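Local coordinates for protein acetylxylan esterase / glucomannan deacetylase (Cellvibrio japonicus, PDB 2W9X) that removes acetyl groups from plant cell-wall polysaccharides, deacetylating xylan and, with a strong preference, glucomannan, at residues Y48-P53 and D73-R78. Residues are numbered along the deposited sequence; the frame is centred on the assembly and turned at random.
Sequences YTYSWP and DQNIFR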
ATOM      1  N   TYR B  48     -15.447  23.006  26.915  1.00 40.03           N
ATOM      2  CA  TYR B  48     -14.752  22.300  25.864  1.00 39.86           C
ATOM      3  C   TYR B  48     -14.382  23.338  24.809  1.00 39.75           C
ATOM      4  O   TYR B  48     -15.259  23.919  24.169  1.00 39.17           O
ATOM      5  CB  TYR B  48     -15.661  21.205  25.285  1.00 39.73           C
ATOM      6  CG  TYR B  48     -16.314  20.341  26.345  1.00 39.44           C
ATOM      7  CD1 TYR B  48     -15.647  19.239  26.895  1.00 39.46           C
ATOM      8  CD2 TYR B  48     -17.590  20.638  26.823  1.00 39.18           C
ATOM      9  CE1 TYR B  48     -16.249  18.447  27.890  1.00 37.88           C
ATOM     10  CE2 TYR B  48     -18.192  19.857  27.816  1.00 38.86           C
ATOM     11  CZ  TYR B  48     -17.522  18.760  28.335  1.00 38.19           C
ATOM     12  OH  TYR B  48     -18.123  17.995  29.322  1.00 40.25           O
ATOM     13  N   THR B  49     -13.084  23.611  24.692  1.00 39.89           N
ATOM     14  CA  THR B  49     -12.543  24.548  23.688  1.00 39.81           C
ATOM     15  C   THR B  49     -11.895  23.766  22.532  1.00 39.50           C
ATOM     16  O   THR B  49     -11.162  22.806  22.764  1.00 39.29           O
ATOM     17  CB  THR B  49     -11.546  25.561  24.342  1.00 39.50           C
ATOM     18  OG1 THR B  49     -12.188  26.211  25.440  1.00 39.71           O
ATOM     19  CG2 THR B  49     -11.081  26.634  23.362  1.00 39.28           C
ATOM     20  N   TYR B  50     -12.186  24.168  21.292  1.00 39.45           N
ATOM     21  CA  TYR B  50     -11.726  23.445  20.087  1.00 39.66           C
ATOM     22  C   TYR B  50     -11.371  24.398  18.939  1.00 39.29           C
ATOM     23  O   TYR B  50     -11.841  25.531  18.903  1.00 39.24           O
ATOM     24  CB  TYR B  50     -12.807  22.456  19.623  1.00 39.60           C
ATOM     25  CG  TYR B  50     -14.175  23.059  19.729  1.00 40.04           C
ATOM     26  CD1 TYR B  50     -14.923  22.940  20.916  1.00 40.53           C
ATOM     27  CD2 TYR B  50     -14.699  23.820  18.676  1.00 39.98           C
ATOM     28  CE1 TYR B  50     -16.181  23.538  21.028  1.00 39.75           C
ATOM     29  CE2 TYR B  50     -15.940  24.418  18.776  1.00 38.88           C
ATOM     30  CZ  TYR B  50     -16.675  24.278  19.953  1.00 39.49           C
ATOM     31  OH  TYR B  50     -17.902  24.872  20.044  1.00 39.97           O
ATOM     32  N   SER B  51     -10.550  23.935  17.993  1.00 39.49           N
ATOM     33  CA  SER B  51     -10.248  24.723  16.779  1.00 39.12           C
ATOM     34  C   SER B  51     -10.004  23.882  15.522  1.00 38.90           C
ATOM     35  O   SER B  51     -10.251  24.350  14.398  1.00 38.57           O
ATOM     36  CB  SER B  51      -9.074  25.675  17.007  1.00 38.86           C
ATOM     37  OG  SER B  51      -7.940  24.950  17.424  1.00 39.94           O
ATOM     38  N   TRP B  52      -9.522  22.649  15.703  1.00 38.48           N
ATOM     39  CA  TRP B  52      -9.336  21.730  14.581  1.00 37.86           C
ATOM     40  C   TRP B  52     -10.717  21.399  13.976  1.00 38.16           C
ATOM     41  O   TRP B  52     -11.734  21.476  14.674  1.00 37.71           O
ATOM     42  CB  TRP B  52      -8.601  20.458  15.014  1.00 37.91           C
ATOM     43  CG  TRP B  52      -7.132  20.639  15.329  1.00 37.42           C
ATOM     44  CD1 TRP B  52      -6.581  20.739  16.566  1.00 37.81           C
ATOM     45  CD2 TRP B  52      -6.034  20.733  14.394  1.00 37.98           C
ATOM     46  NE1 TRP B  52      -5.213  20.893  16.474  1.00 37.91           N
ATOM     47  CE2 TRP B  52      -4.850  20.894  15.155  1.00 37.17           C
ATOM     48  CE3 TRP B  52      -5.937  20.707  12.996  1.00 37.35           C
ATOM     49  CZ2 TRP B  52      -3.576  21.018  14.566  1.00 37.44           C
ATOM     50  CZ3 TRP B  52      -4.662  20.830  12.403  1.00 37.25           C
ATOM     51  CH2 TRP B  52      -3.498  20.979  13.197  1.00 37.47           C
ATOM     52  N   PRO B  53     -10.764  21.060  12.671  1.00 37.91           N
ATOM     53  CA  PRO B  53     -12.088  20.856  12.062  1.00 37.89           C
ATOM     54  C   PRO B  53     -12.864  19.642  12.609  1.00 38.53           C
ATOM     55  O   PRO B  53     -12.270  18.754  13.230  1.00 38.34           O
ATOM     56  CB  PRO B  53     -11.782  20.655  10.566  1.00 37.84           C
ATOM     57  CG  PRO B  53     -10.307  20.790  10.381  1.00 37.73           C
ATOM     58  CD  PRO B  53      -9.645  20.864  11.730  1.00 37.23           C
ATOM     59  N   ASP B  73     -19.132  32.033  18.628  1.00 41.40           N
ATOM     60  CA  ASP B  73     -19.591  32.867  17.514  1.00 41.91           C
ATOM     61  C   ASP B  73     -18.694  32.700  16.279  1.00 41.47           C
ATOM     62  O   ASP B  73     -18.659  33.564  15.403  1.00 41.92           O
ATOM     63  CB  ASP B  73     -19.672  34.348  17.935  1.00 42.18           C
ATOM     64  CG  ASP B  73     -18.297  34.982  18.155  1.00 43.48           C
ATOM     65  OD1 ASP B  73     -17.288  34.246  18.250  1.00 43.83           O
ATOM     66  OD2 ASP B  73     -18.228  36.230  18.242  1.00 45.80           O
ATOM     67  N   GLN B  74     -17.968  31.585  16.222  1.00 40.96           N
ATOM     68  CA  GLN B  74     -16.985  31.352  15.168  1.00 40.43           C
ATOM     69  C   GLN B  74     -17.421  30.276  14.182  1.00 40.10           C
ATOM     70  O   GLN B  74     -17.031  30.311  13.030  1.00 40.24           O
ATOM     71  CB  GLN B  74     -15.635  30.954  15.780  1.00 40.50           C
ATOM     72  CG  GLN B  74     -14.948  32.063  16.581  1.00 40.33           C
ATOM     73  CD  GLN B  74     -14.585  33.242  15.712  1.00 40.36           C
ATOM     74  OE1 GLN B  74     -13.891  33.097  14.713  1.00 42.26           O
ATOM     75  NE2 GLN B  74     -15.060  34.418  16.084  1.00 41.42           N
ATOM     76  N   ASN B  75     -18.222  29.323  14.649  1.00 39.85           N
ATOM     77  CA  ASN B  75     -18.584  28.150  13.856  1.00 38.87           C
ATOM     78  C   ASN B  75     -20.047  28.053  13.449  1.00 38.34           C
ATOM     79  O   ASN B  75     -20.928  28.593  14.111  1.00 38.14           O
ATOM     80  CB  ASN B  75     -18.217  26.881  14.625  1.00 38.50           C
ATOM     81  CG  ASN B  75     -16.735  26.715  14.780  1.00 39.00           C
ATOM     82  OD1 ASN B  75     -16.187  26.856  15.888  1.00 39.38           O
ATOM     83  ND2 ASN B  75     -16.060  26.439  13.673  1.00 35.76           N
ATOM     84  N   ILE B  76     -20.285  27.351  12.344  1.00 37.68           N
ATOM     85  CA  ILE B  76     -21.599  26.801  12.044  1.00 36.83           C
ATOM     86  C   ILE B  76     -21.557  25.348  12.517  1.00 37.24           C
ATOM     87  O   ILE B  76     -20.531  24.670  12.370  1.00 37.11           O
ATOM     88  CB  ILE B  76     -21.955  26.866  10.527  1.00 36.51           C
ATOM     89  CG1 ILE B  76     -21.697  28.266   9.949  1.00 35.57           C
ATOM     90  CG2 ILE B  76     -23.411  26.439  10.291  1.00 36.31           C
ATOM     91  CD1 ILE B  76     -21.890  28.376   8.407  1.00 36.30           C
ATOM     92  N   PHE B  77     -22.668  24.888  13.096  1.00 37.01           N
ATOM     93  CA  PHE B  77     -22.803  23.524  13.589  1.00 37.39           C
ATOM     94  C   PHE B  77     -24.019  22.901  12.954  1.00 37.44           C
ATOM     95  O   PHE B  77     -24.933  23.601  12.533  1.00 37.11           O
ATOM     96  CB  PHE B  77     -23.072  23.503  15.111  1.00 37.27           C
ATOM     97  CG  PHE B  77     -21.956  24.041  15.950  1.00 38.04           C
ATOM     98  CD1 PHE B  77     -20.988  23.184  16.472  1.00 38.40           C
ATOM     99  CD2 PHE B  77     -21.888  25.398  16.248  1.00 39.27           C
ATOM    100  CE1 PHE B  77     -19.950  23.675  17.267  1.00 39.82           C
ATOM    101  CE2 PHE B  77     -20.863  25.899  17.045  1.00 39.24           C
ATOM    102  CZ  PHE B  77     -19.894  25.038  17.556  1.00 39.19           C
ATOM    103  N   ARG B  78     -24.047  21.574  12.923  1.00 38.16           N
ATOM    104  CA  ARG B  78     -25.321  20.891  12.804  1.00 39.20           C
ATOM    105  C   ARG B  78     -25.611  20.022  14.032  1.00 38.77           C
ATOM    106  O   ARG B  78     -24.690  19.500  14.690  1.00 38.68           O
ATOM    107  CB  ARG B  78     -25.463  20.138  11.470  1.00 39.65           C
ATOM    108  CG  ARG B  78     -24.598  18.914  11.321  1.00 40.63           C
ATOM    109  CD  ARG B  78     -24.593  18.394   9.887  1.00 40.69           C
ATOM    110  NE  ARG B  78     -23.880  17.114   9.848  1.00 43.24           N
ATOM    111  CZ  ARG B  78     -23.685  16.375   8.767  1.00 43.02           C
ATOM    112  NH1 ARG B  78     -23.037  15.225   8.883  1.00 43.18           N
ATOM    113  NH2 ARG B  78     -24.129  16.775   7.581  1.00 42.82           N
TER
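The phenol ring of Y50 and the phenyl ring of F77 reach for each other from opposite directions, and their outer ends carry most of this small, buried contact. Y50 OH arrives at the rim of the F77 ring, close to its plane, 3.2 Å from F77 CZ; behind it the ring carbons Y50 CZ and F77 CZ lie 4.1 Å apart. Seen from Y50, F77 CZ comes in obliquely. With chi1 at 41°, the tyrosine ring is held between its own backbone N and carbonyl carbon, and from there it extends across to the second segment. The D72 carboxylate, just ahead of D73, anchors Y50 OH through a hydrogen bond to OD2 and accepts the backbone N-H groups of Q74 and N75 with OD1, tying the phenol to the turn. Packing is sparser beside N75, whose side-chain amide slides past the ring edge near CE2, the two planes 38° apart. On the solvent-facing turn, D73 and Q74 do not touch 48-53; there Q74 NE2 donates a hydrogen bond to D73 OD1 (3.1 Å) from above the carboxylate plane. The contact bridges the interior of the N-terminal β-sandwich of this family 2 carbohydrate esterase: strand 47-50 pairs with strand 122-128 in one sheet, strand 76-81 lies between strands 87-93 and 108-113 in the other, and F77 also meets F70 of strand 67-72 and L111 of strand 108-113, one from each sheet.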